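Local coordinates for alpha-actinin-like protein 1 (Schizosaccharomyces pombe, PDB 5BVR) that binds actin filaments and takes part in building and organising the actin ring for cytokinesis and septation, at residues 67-70 against 71-74; 89-92 against 93-97. All blocks are in the same frame, centred on the assembly; numbering follows the deposited sequence.

Contact 1 (67-70 against 71-74)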
ATOM      1  N   ARG A  67     -12.598 -12.517  25.594  1.00 25.30           N
ATOM      2  CA  ARG A  67     -11.673 -11.387  25.475  1.00 23.41           C
ATOM      3  C   ARG A  67     -10.219 -11.770  25.779  1.00 19.34           C
ATOM      4  O   ARG A  67      -9.315 -11.298  25.073  1.00 19.89           O
ATOM      5  CB  ARG A  67     -12.113 -10.217  26.357  1.00 24.82           C
ATOM      6  CG  ARG A  67     -11.271  -8.960  26.206  1.00 22.22           C
ATOM      7  CD  ARG A  67     -11.779  -7.822  27.095  1.00 22.10           C
ATOM      8  NE  ARG A  67     -10.962  -6.618  26.969  1.00 20.01           N
ATOM      9  CZ  ARG A  67     -11.108  -5.691  26.018  1.00 20.83           C
ATOM     10  NH1 ARG A  67     -12.069  -5.799  25.104  1.00 24.09           N
ATOM     11  NH2 ARG A  67     -10.310  -4.643  26.025  1.00 22.56           N
ATOM     12  N   VAL A  68      -9.982 -12.631  26.768  1.00 21.92           N
ATOM     13  CA  VAL A  68      -8.617 -12.991  27.134  1.00 18.87           C
ATOM     14  C   VAL A  68      -7.859 -13.573  25.930  1.00 20.82           C
ATOM     15  O   VAL A  68      -6.671 -13.330  25.755  1.00 19.48           O
ATOM     16  CB  VAL A  68      -8.580 -13.975  28.347  1.00 21.51           C
ATOM     17  CG1 VAL A  68      -9.328 -15.259  28.047  1.00 21.47           C
ATOM     18  CG2 VAL A  68      -7.152 -14.280  28.764  1.00 22.17           C
ATOM     19  N   HIS A  69      -8.562 -14.325  25.099  1.00 20.84           N
ATOM     20  CA  HIS A  69      -7.926 -14.989  23.958  1.00 20.57           C
ATOM     21  C   HIS A  69      -7.712 -14.049  22.788  1.00 20.90           C
ATOM     22  O   HIS A  69      -6.774 -14.230  22.020  1.00 20.84           O
ATOM     23  CB  HIS A  69      -8.735 -16.211  23.573  1.00 24.43           C
ATOM     24  CG  HIS A  69      -8.718 -17.253  24.646  1.00 30.22           C
ATOM     25  ND1 HIS A  69      -9.846 -17.912  25.084  1.00 36.12           N
ATOM     26  CD2 HIS A  69      -7.696 -17.702  25.410  1.00 25.55           C
ATOM     27  CE1 HIS A  69      -9.514 -18.746  26.055  1.00 37.32           C
ATOM     28  NE2 HIS A  69      -8.215 -18.638  26.274  1.00 33.74           N
ATOM     29  N   ARG A  70      -8.551 -13.026  22.664  1.00 20.05           N
ATOM     30  CA  ARG A  70      -8.333 -12.010  21.640  1.00 18.30           C
ATOM     31  C   ARG A  70      -7.108 -11.205  22.016  1.00 19.50           C
ATOM     32  O   ARG A  70      -6.256 -10.922  21.173  1.00 18.68           O
ATOM     33  CB  ARG A  70      -9.578 -11.118  21.485  1.00 20.69           C
ATOM     34  CG  ARG A  70     -10.808 -11.901  21.008  1.00 24.35           C
ATOM     35  CD  ARG A  70     -11.986 -11.035  20.541  1.00 30.45           C
ATOM     36  NE  ARG A  70     -12.638 -10.302  21.613  1.00 41.87           N
ATOM     37  CZ  ARG A  70     -13.621 -10.786  22.371  1.00 49.70           C
ATOM     38  NH1 ARG A  70     -14.063 -12.027  22.194  1.00 53.66           N
ATOM     39  NH2 ARG A  70     -14.159 -10.025  23.320  1.00 43.91           N
ATOM     40  N   LEU A  71      -7.011 -10.810  23.279  1.00 19.16           N
ATOM     41  CA  LEU A  71      -5.831 -10.117  23.748  1.00 16.24           C
ATOM     42  C   LEU A  71      -4.577 -10.970  23.544  1.00 15.26           C
ATOM     43  O   LEU A  71      -3.561 -10.460  23.089  1.00 18.19           O
ATOM     44  CB  LEU A  71      -5.967  -9.714  25.212  1.00 17.43           C
ATOM     45  CG  LEU A  71      -7.004  -8.617  25.490  1.00 18.25           C
ATOM     46  CD1 LEU A  71      -7.319  -8.567  26.980  1.00 18.46           C
ATOM     47  CD2 LEU A  71      -6.536  -7.245  25.017  1.00 18.34           C
ATOM     48  N   GLU A  72      -4.656 -12.267  23.824  1.00 17.43           N
ATOM     49  CA  GLU A  72      -3.508 -13.145  23.618  1.00 16.91           C
ATOM     50  C   GLU A  72      -3.064 -13.132  22.162  1.00 16.98           C
ATOM     51  O   GLU A  72      -1.863 -13.032  21.868  1.00 20.48           O
ATOM     52  CB  GLU A  72      -3.825 -14.591  24.039  1.00 18.87           C
ATOM     53  CG  GLU A  72      -3.814 -14.853  25.522  1.00 28.67           C
ATOM     54  CD  GLU A  72      -4.241 -16.273  25.844  1.00 32.48           C
ATOM     55  OE1 GLU A  72      -4.467 -17.060  24.901  1.00 30.55           O
ATOM     56  OE2 GLU A  72      -4.369 -16.587  27.036  1.00 33.68           O
ATOM     57  N   ASN A  73      -4.029 -13.250  21.252  1.00 18.20           N
ATOM     58  CA  ASN A  73      -3.719 -13.241  19.823  1.00 17.14           C
ATOM     59  C   ASN A  73      -3.078 -11.934  19.410  1.00 17.25           C
ATOM     60  O   ASN A  73      -2.056 -11.925  18.733  1.00 17.55           O
ATOM     61  CB  ASN A  73      -4.953 -13.486  18.939  1.00 18.44           C
ATOM     62  CG  ASN A  73      -5.431 -14.935  18.959  1.00 19.35           C
ATOM     63  OD1 ASN A  73      -4.751 -15.831  19.463  1.00 20.72           O
ATOM     64  ND2 ASN A  73      -6.589 -15.165  18.375  1.00 21.89           N
ATOM     65  N   VAL A  74      -3.664 -10.821  19.823  1.00 16.92           N
ATOM     66  CA  VAL A  74      -3.122  -9.551  19.403  1.00 15.84           C
ATOM     67  C   VAL A  74      -1.720  -9.340  19.992  1.00 16.27           C
ATOM     68  O   VAL A  74      -0.824  -8.823  19.313  1.00 16.62           O
ATOM     69  CB  VAL A  74      -4.071  -8.399  19.784  1.00 16.05           C
ATOM     70  CG1 VAL A  74      -3.422  -7.073  19.501  1.00 15.51           C
ATOM     71  CG2 VAL A  74      -5.362  -8.498  19.011  1.00 17.70           C
TER
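L71 and R67, one helical turn apart, illustrate how the first turns of an alpha-helix are held both by the backbone and by side chains spaced three or four residues apart. The amide N of L71 donates to O of R67 at 3.0 Å in a nearly straight bond. The leucine branch also lies against the preceding turn: CG of L71 is 3.6 Å from O of R67, and CD1 meets the arginine chain at CG. R67 keeps its chain extended from CG to NE, with CG anti to its own backbone N (chi1 -175°), which carries the guanidinium past the leucine to a salt bridge with D98. L71 also rests on P93 and V97 of helix 93-97.

R70 contributes mainly through its backbone, with its O accepting from N of V74 at 2.9 Å. Its side chain bends at chi3 (-69°) and turns back along the preceding turn, where CA of R67 lies against one face of the guanidinium, offset toward its rim, and NH1 donates to the carbonyls of P64 and R65.

H69 and E72 run alongside each other, pointing the same way. OE1 of E72 approaches the edge of the imidazole, near its plane and 3.3 Å from CD2, while the carboxylate is turned 69° against the ring; V68 CG1 lies over one ring face. OE1 accepts from ND2 of N61, which also donates to O of H69.

The chemistry thus divides within these turns of the first calponin-homology domain: main-chain bonds fix the helix, while the charged side-chain ends of R67, R70 and E72 find partners outside these turns. H69 and E72 meet through a carbon-to-oxygen contact, and the nearby carboxylate would probably raise the histidine's affinity for a proton.

Contact 2 (89-92 against 93-97); sequences TNIG and PADIV
D95 reaches back to G92 at the start of helix 93-97, a short helix of the first calponin-homology domain that lies within its actin-binding region. The place is a worked example of how a loop and a helix start can hold each other by reciprocal bonds: the carboxylate takes the loop's amide, and the loop's carbonyl takes the helix's amide. N of G92 donates to OD2 of D95 at 2.8 Å, with an N-H...O angle of 156°; the proton meets the anti side of the oxygen, 20° out of the carboxylate plane. In return, N of D95 makes a weak bond to O of G92, at 3.0 Å. The aspartate CG stands beside its own backbone N and anti to the carbonyl carbon (chi1 -64°), a setting that brings the acid back to the loop.

I91 crosses D95 at an angle, its CG1 lying 4.0 Å from CB of D95. The isoleucine extends further to I96, where CD1 of I91 meets CG1 of I96 at 4.0 Å and the two chains again run across one another. Here I91 has CG1 anti to its backbone N, which leads the branch past D95 to I96. L103 of helix 101-117 touches both I91 and D95, while L107 of the same helix packs on I96.

An alanine in place of D95 would remove the carboxylate and is likely to leave the amide of G92 without its acceptor, leaving the loop less firmly tied to the helix.

P93 has no amide hydrogen to offer, and its carbonyl O accepts from N of V97 at 3.0 Å.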
ATOM      1  N   THR A  89       5.004   2.295  19.070  1.00 53.92           N
ATOM      2  CA  THR A  89       4.842   3.493  19.865  1.00 55.47           C
ATOM      3  C   THR A  89       3.383   3.682  20.253  1.00 47.37           C
ATOM      4  O   THR A  89       2.523   3.913  19.404  1.00 40.15           O
ATOM      5  CB  THR A  89       5.352   4.745  19.102  1.00 58.64           C
ATOM      6  OG1 THR A  89       4.981   5.931  19.815  1.00 63.25           O
ATOM      7  CG2 THR A  89       4.783   4.817  17.677  1.00 57.02           C
ATOM      8  N   ASN A  90       3.114   3.557  21.547  1.00 41.06           N
ATOM      9  CA  ASN A  90       1.807   3.891  22.090  1.00 47.04           C
ATOM     10  C   ASN A  90       0.670   3.017  21.542  1.00 41.05           C
ATOM     11  O   ASN A  90      -0.443   3.495  21.354  1.00 44.61           O
ATOM     12  CB  ASN A  90       1.491   5.381  21.852  1.00 55.48           C
ATOM     13  CG  ASN A  90       2.280   6.305  22.768  1.00 63.29           C
ATOM     14  OD1 ASN A  90       3.311   5.926  23.327  1.00 66.91           O
ATOM     15  ND2 ASN A  90       1.786   7.531  22.929  1.00 64.93           N
ATOM     16  N   ILE A  91       0.946   1.740  21.289  1.00 28.74           N
ATOM     17  CA  ILE A  91      -0.125   0.797  20.975  1.00 23.44           C
ATOM     18  C   ILE A  91       0.001  -0.460  21.829  1.00 25.04           C
ATOM     19  O   ILE A  91       1.090  -0.996  22.014  1.00 29.85           O
ATOM     20  CB  ILE A  91      -0.181   0.435  19.469  1.00 28.72           C
ATOM     21  CG1 ILE A  91      -1.510  -0.250  19.140  1.00 30.23           C
ATOM     22  CG2 ILE A  91       1.022  -0.399  19.059  1.00 40.36           C
ATOM     23  CD1 ILE A  91      -1.815  -0.329  17.659  1.00 31.03           C
ATOM     24  N   GLY A  92      -1.122  -0.929  22.358  1.00 21.50           N
ATOM     25  CA  GLY A  92      -1.134  -2.157  23.127  1.00 23.74           C
ATOM     26  C   GLY A  92      -2.279  -3.001  22.626  1.00 19.10           C
ATOM     27  O   GLY A  92      -3.078  -2.543  21.829  1.00 18.40           O
ATOM     28  N   PRO A  93      -2.358  -4.249  23.084  1.00 18.30           N
ATOM     29  CA  PRO A  93      -3.364  -5.176  22.552  1.00 18.61           C
ATOM     30  C   PRO A  93      -4.806  -4.678  22.642  1.00 19.18           C
ATOM     31  O   PRO A  93      -5.578  -4.916  21.717  1.00 19.42           O
ATOM     32  CB  PRO A  93      -3.155  -6.428  23.403  1.00 20.86           C
ATOM     33  CG  PRO A  93      -1.704  -6.378  23.713  1.00 22.49           C
ATOM     34  CD  PRO A  93      -1.406  -4.930  23.979  1.00 22.09           C
ATOM     35  N   ALA A  94      -5.167  -4.028  23.744  1.00 18.81           N
ATOM     36  CA  ALA A  94      -6.538  -3.578  23.915  1.00 18.01           C
ATOM     37  C   ALA A  94      -6.903  -2.505  22.888  1.00 17.08           C
ATOM     38  O   ALA A  94      -8.075  -2.386  22.505  1.00 18.74           O
ATOM     39  CB  ALA A  94      -6.778  -3.067  25.346  1.00 18.21           C
ATOM     40  N   ASP A  95      -5.915  -1.749  22.409  1.00 19.55           N
ATOM     41  CA  ASP A  95      -6.196  -0.737  21.396  1.00 18.80           C
ATOM     42  C   ASP A  95      -6.717  -1.378  20.117  1.00 19.12           C
ATOM     43  O   ASP A  95      -7.531  -0.795  19.383  1.00 20.71           O
ATOM     44  CB  ASP A  95      -4.944   0.076  21.093  1.00 18.19           C
ATOM     45  CG  ASP A  95      -4.457   0.873  22.291  1.00 19.76           C
ATOM     46  OD1 ASP A  95      -5.301   1.530  22.956  1.00 22.79           O
ATOM     47  OD2 ASP A  95      -3.241   0.842  22.566  1.00 24.08           O
ATOM     48  N   ILE A  96      -6.220  -2.577  19.820  1.00 18.07           N
ATOM     49  CA  ILE A  96      -6.657  -3.308  18.643  1.00 17.46           C
ATOM     50  C   ILE A  96      -7.967  -4.046  18.923  1.00 18.39           C
ATOM     51  O   ILE A  96      -8.908  -3.964  18.138  1.00 18.68           O
ATOM     52  CB  ILE A  96      -5.543  -4.249  18.115  1.00 18.18           C
ATOM     53  CG1 ILE A  96      -4.312  -3.411  17.721  1.00 26.06           C
ATOM     54  CG2 ILE A  96      -6.037  -5.052  16.946  1.00 18.57           C
ATOM     55  CD1 ILE A  96      -3.068  -4.212  17.479  1.00 34.43           C
ATOM     56  N   VAL A  97      -8.025  -4.760  20.049  1.00 18.11           N
ATOM     57  CA  VAL A  97      -9.237  -5.486  20.427  1.00 18.60           C
ATOM     58  C   VAL A  97     -10.445  -4.544  20.463  1.00 21.61           C
ATOM     59  O   VAL A  97     -11.524  -4.918  20.005  1.00 22.70           O
ATOM     60  CB  VAL A  97      -9.063  -6.234  21.769  1.00 19.16           C
ATOM     61  CG1 VAL A  97     -10.393  -6.858  22.255  1.00 20.26           C
ATOM     62  CG2 VAL A  97      -7.974  -7.286  21.629  1.00 19.83           C
TER

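Followed from the N terminus, the chain first runs through contact 1 in the opening turns of helix 67-83, continues to the end of that helix and through the loop after it, and then enters contact 2 where the loop joins helix 93-97. The two are in series, neither nested nor crossed, and each is local; only contact 2 joins a loop to a helix. Their centres are about 12 Å apart, yet they meet through side chains: V74 packs on I96 and P93, and L71 and R67 pack on V97. Together they tie the start of helix 67-83 to helix 93-97 within one calponin-homology domain.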